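PDB 3FW2: thiol-disulfide oxidoreductase from Bacteroides thetaiotaomicron, which belongs to the TlpA-like thioredoxin family and may act as a thiol-disulfide oxidoreductase, this chain being its thioredoxin-fold C-terminal domain. Local coordinates for residues D86-R90 / D91-W95; Y112-K116 / I117-I121; K132-G136 / E137-K141. All coordinates share one frame; numbering follows the deposited sequence. Where two conformers were deposited one is given.

Contact 1. Residues D86-R90 / D91-W95; sequences DAIKR and DTLDW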
loop_
_atom_site.group_PDB
_atom_site.type_symbol
_atom_site.label_atom_id
_atom_site.label_comp_id
_atom_site.label_asym_id
_atom_site.label_seq_id
_atom_site.Cartn_x
_atom_site.Cartn_y
_atom_site.Cartn_z
ATOM N N ASP A 86 13.090 -10.751 7.504
ATOM C CA ASP A 86 12.865 -12.138 7.064
ATOM C C ASP A 86 12.721 -12.185 5.533
ATOM O O ASP A 86 13.229 -13.122 4.897
ATOM C CB ASP A 86 11.610 -12.717 7.691
ATOM C CG ASP A 86 11.778 -13.033 9.180
ATOM O OD1 ASP A 86 12.911 -13.054 9.741
ATOM O OD2 ASP A 86 10.736 -13.306 9.801
ATOM N N ALA A 87 11.967 -11.228 4.977
ATOM C CA ALA A 87 11.771 -11.141 3.512
ATOM C C ALA A 87 13.077 -10.872 2.787
ATOM O O ALA A 87 13.363 -11.475 1.711
ATOM C CB ALA A 87 10.681 -10.069 3.182
ATOM N N ILE A 88 13.885 -9.985 3.320
ATOM C CA ILE A 88 15.202 -9.685 2.682
ATOM C C ILE A 88 15.984 -10.992 2.506
ATOM O O ILE A 88 16.583 -11.255 1.456
ATOM C CB ILE A 88 15.973 -8.658 3.520
ATOM C CG1 ILE A 88 15.298 -7.287 3.445
ATOM C CG2 ILE A 88 17.403 -8.529 3.043
ATOM C CD1 ILE A 88 15.874 -6.323 4.430
ATOM N N LYS A 89 15.972 -11.811 3.552
ATOM C CA LYS A 89 16.691 -13.060 3.521
ATOM C C LYS A 89 16.084 -14.069 2.541
ATOM O O LYS A 89 16.783 -14.587 1.649
ATOM C CB LYS A 89 16.745 -13.634 4.938
ATOM C CG LYS A 89 17.553 -14.926 5.062
ATOM C CD LYS A 89 17.635 -15.329 6.554
ATOM C CE LYS A 89 18.638 -16.464 6.776
ATOM N NZ LYS A 89 18.078 -17.701 6.237
ATOM N N ARG A 90 14.806 -14.347 2.688
ATOM C CA ARG A 90 14.078 -15.315 1.849
ATOM C C ARG A 90 14.078 -14.965 0.364
ATOM O O ARG A 90 14.240 -15.843 -0.518
ATOM C CB ARG A 90 12.630 -15.295 2.350
ATOM C CG ARG A 90 11.755 -16.344 1.929
ATOM C CD ARG A 90 10.613 -16.425 2.931
ATOM N NE ARG A 90 9.781 -15.221 2.861
ATOM C CZ ARG A 90 9.527 -14.379 3.867
ATOM N NH1 ARG A 90 9.959 -14.598 5.100
ATOM N NH2 ARG A 90 8.784 -13.326 3.638
ATOM N N ASP A 91 13.853 -13.679 0.103
ATOM C CA ASP A 91 13.776 -13.168 -1.269
ATOM C C ASP A 91 15.148 -12.785 -1.885
ATOM O O ASP A 91 15.193 -12.238 -3.003
ATOM C CB ASP A 91 12.807 -11.970 -1.327
ATOM C CG ASP A 91 11.355 -12.331 -0.966
ATOM O OD1 ASP A 91 10.968 -13.511 -0.902
ATOM O OD2 ASP A 91 10.554 -11.392 -0.711
ATOM N N THR A 92 16.233 -12.992 -1.138
ATOM C CA THR A 92 17.607 -12.645 -1.553
ATOM C C THR A 92 17.702 -11.206 -2.127
ATOM O O THR A 92 18.233 -10.970 -3.231
ATOM C CB THR A 92 18.197 -13.716 -2.504
ATOM O OG1 THR A 92 17.520 -13.731 -3.763
ATOM C CG2 THR A 92 18.132 -15.124 -1.887
ATOM N N LEU A 93 17.195 -10.277 -1.350
ATOM C CA LEU A 93 17.191 -8.829 -1.707
ATOM C C LEU A 93 18.533 -8.259 -1.246
ATOM O O LEU A 93 18.633 -7.603 -0.188
ATOM C CB LEU A 93 16.000 -8.157 -1.022
ATOM C CG LEU A 93 14.623 -8.786 -1.317
ATOM C CD1 LEU A 93 13.509 -8.059 -0.563
ATOM C CD2 LEU A 93 14.283 -8.848 -2.828
ATOM N N ASP A 94 19.568 -8.505 -2.041
ATOM C CA ASP A 94 20.935 -8.361 -1.595
ATOM C C ASP A 94 21.574 -6.972 -1.791
ATOM O O ASP A 94 22.640 -6.704 -1.260
ATOM C CB ASP A 94 21.839 -9.393 -2.305
ATOM C CG ASP A 94 21.593 -10.819 -1.868
ATOM O OD1 ASP A 94 21.019 -11.023 -0.778
ATOM O OD2 ASP A 94 21.975 -11.712 -2.690
ATOM N N TRP A 95 20.919 -6.116 -2.561
ATOM C CA TRP A 95 21.250 -4.696 -2.640
ATOM C C TRP A 95 20.805 -4.005 -1.385
ATOM O O TRP A 95 20.091 -4.573 -0.551
ATOM C CB TRP A 95 20.637 -4.054 -3.871
ATOM C CG TRP A 95 19.144 -4.244 -4.085
ATOM C CD1 TRP A 95 18.185 -3.267 -3.918
ATOM C CD2 TRP A 95 18.440 -5.383 -4.626
ATOM N NE1 TRP A 95 16.959 -3.771 -4.201
ATOM C CE2 TRP A 95 17.087 -5.055 -4.646
ATOM C CE3 TRP A 95 18.825 -6.683 -5.046
ATOM C CZ2 TRP A 95 16.103 -5.941 -5.083
ATOM C CZ3 TRP A 95 17.850 -7.563 -5.451
ATOM C CH2 TRP A 95 16.503 -7.180 -5.484
HETATM O O HOH W 1 19.640 -11.348 1.354
HETATM O O HOH W 2 11.264 -15.932 -1.914
HETATM O O HOH W 3 8.807 -14.049 0.614
#
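The Arg90 and Asp91 side chains lie side by side and point the same way, but their guanidinium and carboxylate planes stand 89° apart. One guanidinium face receives Ala87 CA, 3.6 Å above the plane and displaced toward the rim; water 3 lies in plane at the edge. Leu93 C sits over one face of the Trp95 ring, again near the rim. Arg90 and Asp91 form no salt bridge: Asp91 OD1 is 4.3 Å from Arg90 NE and well out of the guanidinium plane, so any attraction is probably one of charge alone, with no N-H aimed at the oxygen. Water joins the two groups instead. Water 3 accepts from Arg90 NE at 2.7 Å and also approaches Asp91 OD1, while water 2 donates to Asp91 OD1 at 2.6 Å and weakly to Arg90 O. With CG beside its own backbone N (chi1 -63°), Asp91 lays its carboxylate near Ala87 O, to which Asp91 N donates at 2.8 Å. Taking that carboxylate away with an alanine here would probably leave both waters without their shared acceptor and the Arg90 charge without its negative neighbour. After Asp91 the helix ends in a Schellman motif, Thr92 having positive phi: Leu93 N meets a lone pair of Ile88 O at 3.0 Å, whereas Thr92 N reaches Lys89 O at 3.3 Å from above the carbonyl plane. Water 1 bridges Ile88 O and Asp94 OD1. Ile88 CG2 and Leu93 CB meet at 4.3 Å, and Leu93 centres an inverse gamma turn. Thus helix 81-90 ends and the chain turns toward strand 96-98, with Ala87 and Leu93 against Trp41 of strand 35-41, Asp91 and Leu93 against Asn54 of helix 48-64, and Asp91 O hydrogen-bonded to Arg58 NE of that helix.

Contact 2. Residues Y112-K116 / I117-I121; sequences YSIYK and IPANI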
loop_
_atom_site.group_PDB
_atom_site.type_symbol
_atom_site.label_atom_id
_atom_site.label_comp_id
_atom_site.label_asym_id
_atom_site.label_seq_id
_atom_site.Cartn_x
_atom_site.Cartn_y
_atom_site.Cartn_z
ATOM N N TYR A 112 7.362 10.622 -2.488
ATOM C CA TYR A 112 7.514 10.010 -3.806
ATOM C C TYR A 112 6.147 9.658 -4.439
ATOM O O TYR A 112 6.150 8.995 -5.451
ATOM C CB TYR A 112 8.428 8.771 -3.737
ATOM C CG TYR A 112 9.845 9.250 -3.727
ATOM C CD1 TYR A 112 10.371 9.818 -2.571
ATOM C CD2 TYR A 112 10.617 9.262 -4.901
ATOM C CE1 TYR A 112 11.680 10.306 -2.557
ATOM C CE2 TYR A 112 11.930 9.742 -4.899
ATOM C CZ TYR A 112 12.457 10.270 -3.711
ATOM O OH TYR A 112 13.744 10.803 -3.766
ATOM N N SER A 113 5.035 10.062 -3.810
ATOM C CA SER A 113 3.665 9.878 -4.368
ATOM C C SER A 113 3.448 8.435 -4.802
ATOM O O SER A 113 2.969 8.159 -5.916
ATOM C CB SER A 113 3.438 10.820 -5.547
ATOM O OG SER A 113 3.580 12.141 -5.040
ATOM N N ILE A 114 3.833 7.497 -3.940
ATOM C CA ILE A 114 3.731 6.055 -4.258
ATOM C C ILE A 114 2.246 5.694 -4.211
ATOM O O ILE A 114 1.561 5.820 -3.150
ATOM C CB ILE A 114 4.564 5.231 -3.274
ATOM C CG1 ILE A 114 6.020 5.649 -3.364
ATOM C CG2 ILE A 114 4.458 3.718 -3.539
ATOM C CD1 ILE A 114 6.699 5.478 -4.722
ATOM N N TYR A 115 1.695 5.334 -5.375
ATOM C CA TYR A 115 0.291 5.049 -5.422
ATOM C C TYR A 115 -0.032 3.574 -5.406
ATOM O O TYR A 115 -1.174 3.192 -5.171
ATOM C CB TYR A 115 -0.345 5.731 -6.636
ATOM C CG TYR A 115 0.222 5.350 -7.959
ATOM C CD1 TYR A 115 -0.178 4.169 -8.606
ATOM C CD2 TYR A 115 1.140 6.195 -8.618
ATOM C CE1 TYR A 115 0.344 3.831 -9.906
ATOM C CE2 TYR A 115 1.673 5.827 -9.873
ATOM C CZ TYR A 115 1.253 4.688 -10.504
ATOM O OH TYR A 115 1.745 4.347 -11.748
ATOM N N LYS A 116 0.986 2.770 -5.668
ATOM C CA LYS A 116 0.901 1.331 -5.583
ATOM C C LYS A 116 2.287 0.759 -5.396
ATOM O O LYS A 116 3.300 1.408 -5.742
ATOM C CB LYS A 116 0.169 0.736 -6.810
ATOM C CG LYS A 116 0.958 0.651 -8.081
ATOM C CD LYS A 116 0.190 -0.133 -9.295
ATOM C CE LYS A 116 -0.467 -1.427 -8.844
ATOM N NZ LYS A 116 -0.510 -2.635 -9.845
ATOM N N ILE A 117 2.364 -0.481 -4.881
ATOM C CA ILE A 117 3.641 -1.211 -4.885
ATOM C C ILE A 117 3.450 -2.535 -5.574
ATOM O O ILE A 117 2.357 -3.090 -5.564
ATOM C CB ILE A 117 4.254 -1.392 -3.479
ATOM C CG1 ILE A 117 3.154 -1.845 -2.494
ATOM C CG2 ILE A 117 4.946 -0.086 -3.045
ATOM C CD1 ILE A 117 3.675 -2.372 -1.094
ATOM N N PRO A 118 4.507 -3.034 -6.239
ATOM C CA PRO A 118 5.816 -2.431 -6.385
ATOM C C PRO A 118 5.827 -1.163 -7.185
ATOM O O PRO A 118 4.938 -0.918 -8.052
ATOM C CB PRO A 118 6.619 -3.497 -7.138
ATOM C CG PRO A 118 5.583 -4.287 -7.825
ATOM C CD PRO A 118 4.447 -4.348 -6.890
ATOM N N ALA A 119 6.861 -0.349 -6.962
ATOM C CA ALA A 119 7.097 0.843 -7.776
ATOM C C ALA A 119 8.594 1.002 -7.870
ATOM O O ALA A 119 9.322 0.439 -7.063
ATOM C CB ALA A 119 6.483 2.130 -7.071
ATOM N N ASN A 120 9.063 1.796 -8.841
ATOM C CA ASN A 120 10.464 2.196 -8.854
ATOM C C ASN A 120 10.668 3.598 -9.450
ATOM O O ASN A 120 9.745 4.221 -10.012
ATOM C CB ASN A 120 11.355 1.136 -9.499
ATOM C CG ASN A 120 11.108 0.980 -10.959
ATOM O OD1 ASN A 120 11.022 1.971 -11.664
ATOM N ND2 ASN A 120 11.050 -0.284 -11.437
ATOM N N ILE A 121 11.863 4.119 -9.261
ATOM C CA ILE A 121 12.215 5.428 -9.758
ATOM C C ILE A 121 13.698 5.421 -10.017
ATOM O O ILE A 121 14.456 4.808 -9.260
ATOM C CB ILE A 121 11.767 6.568 -8.808
ATOM C CG1 ILE A 121 11.979 7.935 -9.476
ATOM C CG2 ILE A 121 12.550 6.561 -7.505
ATOM C CD1 ILE A 121 11.242 9.104 -8.807
HETATM O O HOH W 4 0.880 -3.977 -7.923
#
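The cis-proline loop of the thioredoxin fold lies here, Lys116 and Ile117 leading through the cis peptide before Pro118 into strand 119-123. The chain doubles back, its two halves running 144° apart, and no hydrogen bond joins them directly; the halves meet through apolar side chains. Ile114 holds two of them: the Ile114 and Ile117 side chains cross at about a right angle, touching CG2 to CG2 at 3.9 Å, and Ile114 CD1 reaches Ala119 CB at 4.1 Å. Ala119 CB also rests 3.5 Å from Lys116 O. Further along, Ile121 CD1 comes at the edge of the Tyr112 ring, in its plane, 4.0 Å from Tyr112 CD2. With CG1 anti to the backbone N (chi1 -172°), Ile121 extends its CD1 branch to that edge. The Tyr112 hydroxyl is held by Pro12 O. Lys116, bent at chi3 and chi4, swings NZ round to water 4 (2.7 Å), which donates on to Ile117 O at 2.9 Å. Ile117 N is buried without a partner in the model. Helix 107-111 is thereby linked to strand 119-123, which pairs with strand 35-41; Ile114 and Ile117 pack on Phe40 of that strand, Pro118 on the start of helix 48-64, and Lys116 and Ile117 on Trp44 of the second subunit.

Contact 3. Residues K132-G136 / E137-K141; sequences KNLRG and EELKK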
loop_
_atom_site.group_PDB
_atom_site.type_symbol
_atom_site.label_atom_id
_atom_site.label_comp_id
_atom_site.label_asym_id
_atom_site.label_seq_id
_atom_site.Cartn_x
_atom_site.Cartn_y
_atom_site.Cartn_z
ATOM N N LYS A 132 10.207 6.609 -14.074
ATOM C CA LYS A 132 9.496 5.925 -13.016
ATOM C C LYS A 132 8.859 4.656 -13.548
ATOM O O LYS A 132 8.360 4.619 -14.710
ATOM C CB LYS A 132 8.397 6.816 -12.447
ATOM C CG LYS A 132 8.888 8.075 -11.779
ATOM C CD LYS A 132 7.821 9.160 -11.635
ATOM C CE LYS A 132 6.774 8.773 -10.644
ATOM N NZ LYS A 132 6.264 9.992 -9.827
ATOM N N ASN A 133 8.772 3.670 -12.676
ATOM C CA ASN A 133 8.000 2.454 -12.898
ATOM C C ASN A 133 8.433 1.739 -14.189
ATOM O O ASN A 133 7.628 1.302 -14.981
ATOM C CB ASN A 133 6.506 2.728 -12.826
ATOM C CG ASN A 133 6.101 3.225 -11.446
ATOM O OD1 ASN A 133 6.608 2.678 -10.444
ATOM N ND2 ASN A 133 5.337 4.345 -11.380
ATOM N N LEU A 134 9.738 1.651 -14.380
ATOM C CA LEU A 134 10.303 0.969 -15.547
ATOM C C LEU A 134 10.345 -0.502 -15.293
ATOM O O LEU A 134 10.572 -0.955 -14.196
ATOM C CB LEU A 134 11.710 1.459 -15.880
ATOM C CG LEU A 134 11.860 2.880 -16.319
ATOM C CD1 LEU A 134 13.353 3.035 -16.600
ATOM C CD2 LEU A 134 10.994 3.211 -17.512
ATOM N N ARG A 135 10.077 -1.280 -16.338
ATOM C CA ARG A 135 10.023 -2.714 -16.243
ATOM C C ARG A 135 10.581 -3.354 -17.504
ATOM O O ARG A 135 10.673 -2.715 -18.526
ATOM C CB ARG A 135 8.575 -3.161 -16.080
ATOM C CG ARG A 135 7.801 -2.502 -14.906
ATOM C CD ARG A 135 6.365 -3.009 -14.793
ATOM N NE ARG A 135 5.973 -3.824 -15.946
ATOM C CZ ARG A 135 5.415 -3.374 -17.070
ATOM N NH1 ARG A 135 5.143 -2.074 -17.264
ATOM N NH2 ARG A 135 5.133 -4.244 -18.026
ATOM N N GLY A 136 10.900 -4.626 -17.384
ATOM C CA GLY A 136 11.200 -5.496 -18.512
ATOM C C GLY A 136 12.328 -4.958 -19.348
ATOM O O GLY A 136 13.314 -4.420 -18.811
ATOM N N GLU A 137 12.170 -5.073 -20.666
ATOM C CA GLU A 137 13.218 -4.621 -21.601
ATOM C C GLU A 137 13.504 -3.149 -21.502
ATOM O O GLU A 137 14.634 -2.756 -21.688
ATOM C CB GLU A 137 12.919 -4.990 -23.055
ATOM C CG GLU A 137 12.769 -6.481 -23.324
ATOM C CD GLU A 137 14.009 -7.284 -22.947
ATOM O OE1 GLU A 137 15.101 -6.971 -23.472
ATOM O OE2 GLU A 137 13.906 -8.199 -22.099
ATOM N N GLU A 138 12.491 -2.330 -21.254
ATOM C CA GLU A 138 12.688 -0.914 -21.154
ATOM C C GLU A 138 13.642 -0.577 -19.972
ATOM O O GLU A 138 14.546 0.267 -20.089
ATOM C CB GLU A 138 11.383 -0.164 -20.985
ATOM C CG GLU A 138 11.643 1.344 -20.987
ATOM C CD GLU A 138 10.449 2.207 -20.987
ATOM O OE1 GLU A 138 9.381 1.856 -20.412
ATOM O OE2 GLU A 138 10.625 3.306 -21.569
ATOM N N LEU A 139 13.427 -1.238 -18.852
ATOM C CA LEU A 139 14.344 -1.037 -17.687
ATOM C C LEU A 139 15.747 -1.487 -18.039
ATOM O O LEU A 139 16.744 -0.768 -17.773
ATOM C CB LEU A 139 13.812 -1.786 -16.482
ATOM C CG LEU A 139 14.723 -1.838 -15.235
ATOM C CD1 LEU A 139 14.995 -0.426 -14.772
ATOM C CD2 LEU A 139 14.022 -2.718 -14.184
ATOM N N LYS A 140 15.849 -2.684 -18.595
ATOM C CA LYS A 140 17.143 -3.180 -19.020
ATOM C C LYS A 140 17.917 -2.198 -19.898
ATOM O O LYS A 140 19.107 -1.878 -19.636
ATOM C CB LYS A 140 17.025 -4.548 -19.662
ATOM C CG LYS A 140 16.540 -5.701 -18.757
ATOM C CD LYS A 140 16.743 -7.007 -19.529
ATOM C CE LYS A 140 15.576 -7.963 -19.540
ATOM N NZ LYS A 140 15.861 -9.008 -20.589
ATOM N N LYS A 141 17.223 -1.643 -20.869
ATOM C CA LYS A 141 17.823 -0.733 -21.812
ATOM C C LYS A 141 18.235 0.586 -21.169
ATOM O O LYS A 141 19.304 1.117 -21.459
ATOM C CB LYS A 141 16.835 -0.446 -22.952
ATOM C CG LYS A 141 17.384 0.518 -23.991
ATOM C CD LYS A 141 18.722 0.048 -24.584
ATOM C CE LYS A 141 18.573 -0.749 -25.870
ATOM N NZ LYS A 141 19.791 -0.568 -26.693
HETATM O O HOH W 5 8.662 -0.039 -18.544
#
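Leu134 and Leu139 pack CB against CB at 3.9 Å, with Leu139 CD1 also against Leu134 CB and Leu139 CD2 near Leu134 O. The CD2 branch of Leu134 lies 3.6 Å from Glu138 OE1, the two side chains crossing at about a right angle. Glu138 CG is anti to the backbone N (chi1 -176°) and the chain runs on extended, which carries the carboxylate over to Leu134 CD2; there its OE1 accepts a hydrogen bond from water 5 (2.8 Å), itself the acceptor of Arg135 N at 2.9 Å. Two backbone hydrogen bonds secure the first turn of the helix. Leu139 N reaches Arg135 O at 3.1 Å from above the carbonyl plane, while Lys140 N meets Gly136 O in its plane and nearly straight, 175°. Gly136 has a positive phi, which favours glycine, and its N is bound by Glu56 of helix 48-64. Within the helix Lys140 NZ forms a salt bridge with Glu137 OE2 at 2.6 Å. This is the last strand-to-helix connection of the thioredoxin fold: the edge strand 129-132 passes into C-terminal helix 136-149, which puts Leu139 on Ile60 of helix 48-64.

How the contacts relate
Following the chain from its N terminus, the three contacts come in series, none enclosing or crossing another. Contact 1 closes the end of helix 81-90, in the beta-alpha-beta crossover between the parallel strands 70-76 and 96-98. Contact 2 closes the bend from helix 107-111 into strand 119-123, and contact 3 the turn from strand 129-132 into the C-terminal helix. Contact 1 stands apart, its centre about 19 Å and 22 Å from those of contacts 2 and 3. These last two touch: Asn120 ND2 lies 2.9 Å from Leu134 O, probably a hydrogen bond, and Asn120 pairs through its backbone with Asn133. All three reach helix 48-64, which they share as a neighbour.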